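2-hydroxy-3-oxopropionate reductase (Polaromonas sp. JS666, PDB 4DLL) probably reduces 2-hydroxy-3-oxopropionate (tartronate semialdehyde) to glycerate with a nicotinamide cofactor. Local coordinates at residues 47-52 and 180-185; 129-134 and 143-148; 76-79 and 83-86. All coordinates share one frame; numbering follows the deposited sequence.

Interaction 1: residues 47-52 and 180-185; sequences ARRLCE and LKVFGR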
# COMPACT_ATOMS: atom_id res chain seq x y z
N ALA A 47 -6.71 5.68 -27.23
CA ALA A 47 -7.07 5.71 -28.64
C ALA A 47 -5.81 5.72 -29.51
O ALA A 47 -5.80 5.15 -30.58
CB ALA A 47 -7.96 6.87 -28.94
N ARG A 48 -4.75 6.33 -29.03
CA ARG A 48 -3.57 6.51 -29.82
C ARG A 48 -2.81 5.15 -29.91
O ARG A 48 -2.34 4.77 -30.97
CB ARG A 48 -2.77 7.67 -29.22
CG ARG A 48 -1.32 7.88 -29.67
CD ARG A 48 -0.48 8.19 -28.42
NE ARG A 48 0.84 8.73 -28.74
N ARG A 49 -2.78 4.38 -28.81
CA ARG A 49 -2.15 3.07 -28.91
C ARG A 49 -3.01 2.19 -29.79
O ARG A 49 -2.52 1.28 -30.45
CB ARG A 49 -1.94 2.44 -27.55
CG ARG A 49 -1.24 3.34 -26.56
CD ARG A 49 -0.74 2.56 -25.38
NE ARG A 49 0.65 2.16 -25.58
CZ ARG A 49 1.06 0.92 -25.88
NH1 ARG A 49 0.20 -0.09 -26.01
NH2 ARG A 49 2.37 0.69 -26.03
N LEU A 50 -4.31 2.47 -29.79
CA LEU A 50 -5.26 1.71 -30.55
C LEU A 50 -5.05 1.89 -32.05
O LEU A 50 -4.91 0.92 -32.80
CB LEU A 50 -6.67 2.13 -30.16
CG LEU A 50 -7.66 1.01 -30.31
CD1 LEU A 50 -7.14 -0.13 -29.47
CD2 LEU A 50 -9.00 1.48 -29.81
N CYS A 51 -5.04 3.14 -32.48
CA CYS A 51 -4.69 3.47 -33.87
C CYS A 51 -3.29 2.96 -34.20
O CYS A 51 -3.12 2.29 -35.19
CB CYS A 51 -4.84 4.96 -34.13
SG CYS A 51 -6.42 5.56 -33.49
N GLU A 52 -2.32 3.21 -33.33
CA GLU A 52 -0.96 2.64 -33.51
C GLU A 52 -0.90 1.12 -33.64
O GLU A 52 0.04 0.60 -34.21
CB GLU A 52 -0.01 3.06 -32.39
CG GLU A 52 0.44 4.49 -32.46
CD GLU A 52 1.16 4.87 -31.22
OE1 GLU A 52 2.35 4.52 -31.07
OE2 GLU A 52 0.53 5.51 -30.35
N LEU A 180 -7.51 -5.94 -25.43
CA LEU A 180 -7.11 -5.66 -24.09
C LEU A 180 -5.62 -5.49 -23.93
O LEU A 180 -5.21 -4.53 -23.30
CB LEU A 180 -7.68 -6.68 -23.11
CG LEU A 180 -9.20 -6.53 -22.98
CD1 LEU A 180 -9.77 -7.50 -22.00
CD2 LEU A 180 -9.66 -5.16 -22.71
N LYS A 181 -4.81 -6.40 -24.52
CA LYS A 181 -3.33 -6.32 -24.48
C LYS A 181 -2.75 -5.00 -24.93
O LYS A 181 -1.66 -4.61 -24.50
CB LYS A 181 -2.68 -7.42 -25.33
CG LYS A 181 -3.28 -8.73 -25.22
CD LYS A 181 -2.59 -9.62 -24.26
CE LYS A 181 -2.61 -11.08 -24.77
NZ LYS A 181 -1.81 -12.01 -23.88
N VAL A 182 -3.43 -4.32 -25.83
CA VAL A 182 -2.99 -3.00 -26.28
C VAL A 182 -2.94 -2.04 -25.07
O VAL A 182 -2.10 -1.13 -25.01
CB VAL A 182 -3.92 -2.45 -27.41
CG1 VAL A 182 -3.52 -1.05 -27.85
CG2 VAL A 182 -3.90 -3.34 -28.61
N PHE A 183 -3.86 -2.22 -24.11
CA PHE A 183 -3.94 -1.24 -23.00
C PHE A 183 -3.15 -1.66 -21.79
O PHE A 183 -2.64 -0.81 -21.08
CB PHE A 183 -5.35 -0.99 -22.57
CG PHE A 183 -6.28 -0.65 -23.68
CD1 PHE A 183 -5.97 0.36 -24.58
CD2 PHE A 183 -7.49 -1.33 -23.80
CE1 PHE A 183 -6.86 0.68 -25.62
CE2 PHE A 183 -8.38 -1.05 -24.82
CZ PHE A 183 -8.07 -0.03 -25.74
N GLY A 184 -3.02 -2.97 -21.55
CA GLY A 184 -2.17 -3.39 -20.45
C GLY A 184 -2.25 -4.85 -20.19
O GLY A 184 -2.50 -5.62 -21.10
N ARG A 185 -2.00 -5.25 -18.96
CA ARG A 185 -2.18 -6.64 -18.59
C ARG A 185 -3.64 -6.88 -18.09
O ARG A 185 -4.09 -6.25 -17.12
CB ARG A 185 -1.14 -7.04 -17.54
CG ARG A 185 -1.11 -8.54 -17.28
CD ARG A 185 -0.11 -8.92 -16.12
NE ARG A 185 -0.28 -8.14 -14.89
CZ ARG A 185 -1.23 -8.37 -13.97
NH1 ARG A 185 -2.13 -9.35 -14.13
NH2 ARG A 185 -1.30 -7.62 -12.85

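Interaction 2: residues 129-134 and 143-148; sequences REARDH and IAHLDT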
# COMPACT_ATOMS: atom_id res chain seq x y z
N ARG A 129 -23.96 -5.05 -9.63
CA ARG A 129 -25.41 -5.24 -9.90
C ARG A 129 -25.78 -4.65 -11.26
O ARG A 129 -26.42 -5.30 -12.09
CB ARG A 129 -26.30 -4.67 -8.80
CG ARG A 129 -27.80 -5.07 -8.95
CD ARG A 129 -28.72 -4.13 -8.14
NE ARG A 129 -28.85 -2.79 -8.74
CZ ARG A 129 -29.49 -2.50 -9.89
NH1 ARG A 129 -30.08 -3.44 -10.64
NH2 ARG A 129 -29.54 -1.24 -10.30
N GLU A 130 -25.32 -3.43 -11.51
CA GLU A 130 -25.53 -2.81 -12.81
C GLU A 130 -24.85 -3.55 -13.96
O GLU A 130 -25.46 -3.69 -15.03
CB GLU A 130 -25.06 -1.36 -12.78
CG GLU A 130 -26.10 -0.39 -12.24
CD GLU A 130 -25.51 0.97 -11.91
OE1 GLU A 130 -24.43 1.04 -11.28
OE2 GLU A 130 -26.12 1.98 -12.28
N ALA A 131 -23.60 -3.99 -13.75
CA ALA A 131 -22.91 -4.79 -14.78
C ALA A 131 -23.72 -6.05 -15.11
O ALA A 131 -23.86 -6.36 -16.29
CB ALA A 131 -21.46 -5.15 -14.38
N ARG A 132 -24.20 -6.78 -14.09
CA ARG A 132 -24.97 -8.02 -14.37
C ARG A 132 -26.29 -7.76 -15.14
O ARG A 132 -26.62 -8.51 -16.08
CB ARG A 132 -25.21 -8.90 -13.10
CG ARG A 132 -23.94 -9.48 -12.42
CD ARG A 132 -24.28 -10.34 -11.20
NE ARG A 132 -25.13 -9.64 -10.24
CZ ARG A 132 -24.71 -8.94 -9.17
NH1 ARG A 132 -23.42 -8.84 -8.85
NH2 ARG A 132 -25.63 -8.34 -8.38
N ASP A 133 -27.02 -6.72 -14.72
CA ASP A 133 -28.21 -6.17 -15.39
C ASP A 133 -27.96 -5.79 -16.86
O ASP A 133 -28.73 -6.18 -17.77
CB ASP A 133 -28.72 -4.99 -14.54
CG ASP A 133 -29.93 -4.25 -15.12
OD1 ASP A 133 -30.87 -4.90 -15.64
OD2 ASP A 133 -29.98 -2.99 -15.00
N HIS A 134 -26.89 -5.05 -17.14
CA HIS A 134 -26.52 -4.70 -18.53
C HIS A 134 -26.10 -5.92 -19.33
O HIS A 134 -26.45 -6.06 -20.49
CB HIS A 134 -25.41 -3.63 -18.57
CG HIS A 134 -25.82 -2.35 -17.95
ND1 HIS A 134 -24.94 -1.33 -17.71
CD2 HIS A 134 -27.02 -1.94 -17.45
CE1 HIS A 134 -25.57 -0.33 -17.12
NE2 HIS A 134 -26.83 -0.67 -16.95
N ILE A 143 -25.86 -9.78 -27.83
CA ILE A 143 -24.62 -9.00 -27.66
C ILE A 143 -23.97 -9.36 -26.34
O ILE A 143 -24.61 -9.28 -25.26
CB ILE A 143 -24.86 -7.47 -27.65
CG1 ILE A 143 -25.68 -6.99 -28.85
CG2 ILE A 143 -23.55 -6.72 -27.57
CD1 ILE A 143 -26.47 -5.75 -28.47
N ALA A 144 -22.70 -9.75 -26.45
CA ALA A 144 -21.81 -10.06 -25.35
C ALA A 144 -21.42 -8.81 -24.57
O ALA A 144 -21.41 -7.72 -25.07
CB ALA A 144 -20.49 -10.83 -25.90
N HIS A 145 -21.05 -9.02 -23.32
CA HIS A 145 -20.72 -7.96 -22.40
C HIS A 145 -19.59 -8.52 -21.56
O HIS A 145 -19.64 -9.66 -21.12
CB HIS A 145 -21.92 -7.75 -21.50
CG HIS A 145 -21.81 -6.57 -20.58
ND1 HIS A 145 -21.18 -6.64 -19.35
CD2 HIS A 145 -22.34 -5.32 -20.66
CE1 HIS A 145 -21.26 -5.46 -18.75
NE2 HIS A 145 -21.95 -4.65 -19.52
N LEU A 146 -18.53 -7.73 -21.37
CA LEU A 146 -17.58 -7.97 -20.30
C LEU A 146 -17.50 -6.69 -19.54
O LEU A 146 -17.74 -5.64 -20.12
CB LEU A 146 -16.18 -8.18 -20.84
CG LEU A 146 -15.92 -9.52 -21.40
CD1 LEU A 146 -16.52 -9.40 -22.72
CD2 LEU A 146 -14.41 -9.51 -21.50
N ASP A 147 -17.07 -6.77 -18.29
CA ASP A 147 -16.92 -5.56 -17.51
C ASP A 147 -15.44 -5.56 -17.24
O ASP A 147 -14.92 -6.53 -16.66
CB ASP A 147 -17.82 -5.52 -16.22
CG ASP A 147 -17.75 -6.78 -15.38
OD1 ASP A 147 -18.15 -7.89 -15.85
OD2 ASP A 147 -17.34 -6.68 -14.21
N THR A 148 -14.77 -4.53 -17.75
CA THR A 148 -13.33 -4.49 -17.81
C THR A 148 -12.74 -3.17 -17.30
O THR A 148 -12.09 -2.42 -18.06
CB THR A 148 -12.80 -4.86 -19.26
OG1 THR A 148 -13.03 -3.79 -20.17
CG2 THR A 148 -13.48 -6.11 -19.80

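Interaction 3: residues 76-79 and 83-86; sequences TIHE and AAAR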
# COMPACT_ATOMS: atom_id res chain seq x y z
N THR A 76 -13.05 8.52 -36.46
CA THR A 76 -14.22 9.16 -37.01
C THR A 76 -15.19 9.51 -35.87
O THR A 76 -15.62 8.63 -35.11
CB THR A 76 -14.98 8.25 -38.03
OG1 THR A 76 -14.07 7.71 -38.99
CG2 THR A 76 -16.11 9.04 -38.77
N ILE A 77 -15.55 10.78 -35.76
CA ILE A 77 -16.46 11.20 -34.71
C ILE A 77 -17.90 11.20 -35.21
O ILE A 77 -18.16 11.60 -36.33
CB ILE A 77 -16.04 12.55 -34.15
CG1 ILE A 77 -14.50 12.65 -34.05
CG2 ILE A 77 -16.72 12.87 -32.84
CD1 ILE A 77 -13.75 11.69 -33.16
N HIS A 78 -18.85 10.75 -34.40
CA HIS A 78 -20.27 10.78 -34.78
C HIS A 78 -21.06 11.65 -33.80
O HIS A 78 -20.70 11.75 -32.62
CB HIS A 78 -20.84 9.37 -34.86
CG HIS A 78 -20.05 8.49 -35.78
ND1 HIS A 78 -20.50 8.12 -37.02
CD2 HIS A 78 -18.80 7.96 -35.65
CE1 HIS A 78 -19.59 7.37 -37.62
NE2 HIS A 78 -18.54 7.26 -36.81
N GLU A 79 -22.10 12.31 -34.28
CA GLU A 79 -22.93 13.15 -33.40
C GLU A 79 -23.82 12.27 -32.48
O GLU A 79 -24.02 12.60 -31.31
CB GLU A 79 -23.76 14.17 -34.23
CG GLU A 79 -24.68 15.12 -33.42
CD GLU A 79 -23.92 16.16 -32.57
OE1 GLU A 79 -22.65 16.24 -32.67
OE2 GLU A 79 -24.60 16.89 -31.80
N ALA A 83 -24.88 5.67 -34.06
CA ALA A 83 -24.19 5.72 -35.35
C ALA A 83 -22.74 5.26 -35.20
O ALA A 83 -22.23 4.60 -36.09
CB ALA A 83 -24.25 7.11 -35.94
N ALA A 84 -22.10 5.64 -34.08
CA ALA A 84 -20.73 5.27 -33.81
C ALA A 84 -20.60 3.78 -33.61
O ALA A 84 -19.63 3.18 -34.04
CB ALA A 84 -20.18 6.01 -32.58
N ALA A 85 -21.61 3.19 -32.97
CA ALA A 85 -21.56 1.80 -32.51
C ALA A 85 -21.89 0.76 -33.58
O ALA A 85 -21.34 -0.34 -33.59
CB ALA A 85 -22.51 1.62 -31.30
N ARG A 86 -22.78 1.13 -34.48
CA ARG A 86 -23.41 0.16 -35.34
C ARG A 86 -22.50 -0.83 -36.07
O ARG A 86 -22.81 -2.01 -36.13
CB ARG A 86 -24.42 0.84 -36.27
CG ARG A 86 -23.87 1.82 -37.28
CD ARG A 86 -25.01 2.38 -38.16
NE ARG A 86 -26.01 1.35 -38.48
CZ ARG A 86 -25.87 0.41 -39.42
NH1 ARG A 86 -24.76 0.33 -40.17
NH2 ARG A 86 -26.86 -0.47 -39.61

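Interaction 1: residues 47-52 and 180-185
The guanidinium of Arg49 meets Val182 at its edge, with Val182 O lying near the guanidinium plane. Arg49 NH1 donates to Val182 O at 2.7 Å, but the N-H...O angle of 127° makes this bond weak. The ring of Phe183 is met obliquely by Leu50, whose CD1 lies 3.8 Å from Phe183 CZ. The Val182 side chain adds the apolar part of the contact. Its CG1, anti to the backbone N (chi1 178°), reaches the helix backbone and comes within 3.6 Å of Arg49 O. The same methyl touches Arg49 CB at 3.8 Å and Leu50 CD1 at 4.1 Å. Arg49 bends at chi3 (94°), and the bend carries NH1 over to the carbonyl. With an alanine in place of Arg49, Val182 O would probably lose this donor and part of the valine would be uncovered. Arg49 NE makes a second weak bond, to Glu158 O. Segment 47-52 is the end of helix 43-52, and 180-185 runs from helix 170-183 into strand 184-190. Gly184, with positive phi, marks the change. Leu50 also packs on Ile34 and Phe36 of strand 33-37, on Leu57 of strand 56-60 and on Leu179 of helix 170-183.

Interaction 2: residues 129-134 and 143-148
His134 and His145 meet with the helix residue above the strand residue's ring. The backbone carbon His134 C lies over one face of the His145 imidazole. His134 CB approaches that ring at NE2, 3.7 Å away. The His134 ring itself turns away from the strand, and one of its faces is covered by Glu130 O, one helical turn back. With chi1 at -173°, the His145 ring swings away from its own backbone N and extends to the helix. There CE1 of His145 lies 3.7 Å from Ala131 O, which approaches the ring obliquely. His145 NE2 is buried here and has no polar partner in the model. The helix and strand belong to the beta-alpha-beta unit formed by strand 119-122, helix 128-140 and strand 144-151, part of the nucleotide-binding domain of the 6-phosphogluconate dehydrogenase family. The two segments run nearly antiparallel, with 166° between their axes and a closest approach of 8.9 Å. Further along the strand lies Asp147, toward which the helix residue Ala131 points its methyl; the two CB atoms are 4.1 Å apart. The Asp147 carboxylate is held from elsewhere: OD1 accepts from Gly193 N and OD2 from Gln196 N. On the strand side, the His145 ring also meets the ring of Phe120, with the planes about 25° apart.

Interaction 3: residues 76-79 and 83-86
His78 and Ala84 bring the two backbones closest, with their CA atoms 5.6 Å apart where strand 76-78 passes helix 81-85. The His78 side chain carries the contact. Its CB points toward the helix. A chi1 of -54° puts CG beside the backbone N, and with chi2 at -106° one face of the imidazole is turned to the helix backbone. Ala84 CA sits over that face, 4.0 Å from the ring centroid and 20° off the ring normal. This is a CH-pi contact from a backbone carbon. It is displaced toward the CG and CD2 side of the ring, and Ala84 CA is 3.8 Å from His78 CD2. The Ala84 methyl comes in beside it, with CB 3.9 Å from the same His78 CD2. Ala83 meets the ring at its ND1 side. Its CB lies 4.0 Å from His78 ND1. Its carbonyl oxygen lies over the same face as Ala84 CA, toward the rim, and makes no hydrogen bond with the ring. The small alanine side chains are consistent with the ring lying this close to the helix backbone. The polar end of the ring is held from the sheet: His78 NE2 is hydrogen-bonded to Gln58 OE1 on the neighbouring strand 56-60. This bond would restrain rotation of the imidazole while the helix covers its face. Ala84 has its own ties to the sheet, through its methyl on Trp60 and its carbonyl oxygen bonded to Thr35 OG1. Strand 76-78 is an outermost strand of the sheet within this chain, parallel to 56-60. A short turn leads from it into helix 81-85, and strand 90-93 follows, a beta-alpha-beta connection of the Rossmann-type domain.

All three contacts belong to one nucleotide-binding domain and reach the same mixed sheet at separate places. Their centres are evenly spread: interactions 1 and 2 lie 21 Å apart, 1 and 3 lie 20 Å apart, and 2 and 3 lie 21 Å apart. None touches another, although the nearest atoms of interactions 1 and 2 are about 4 Å apart. Along the chain, interaction 1 closes a long loop that contains the other two, and interaction 3 closes before interaction 2 opens. Helix 43-52, which supplies one side of interaction 1, begins at the last glycine of a GxGxxG pattern (Gly38, Gly40, Gly43). That pattern is consistent with dinucleotide binding, as in other Rossmann folds.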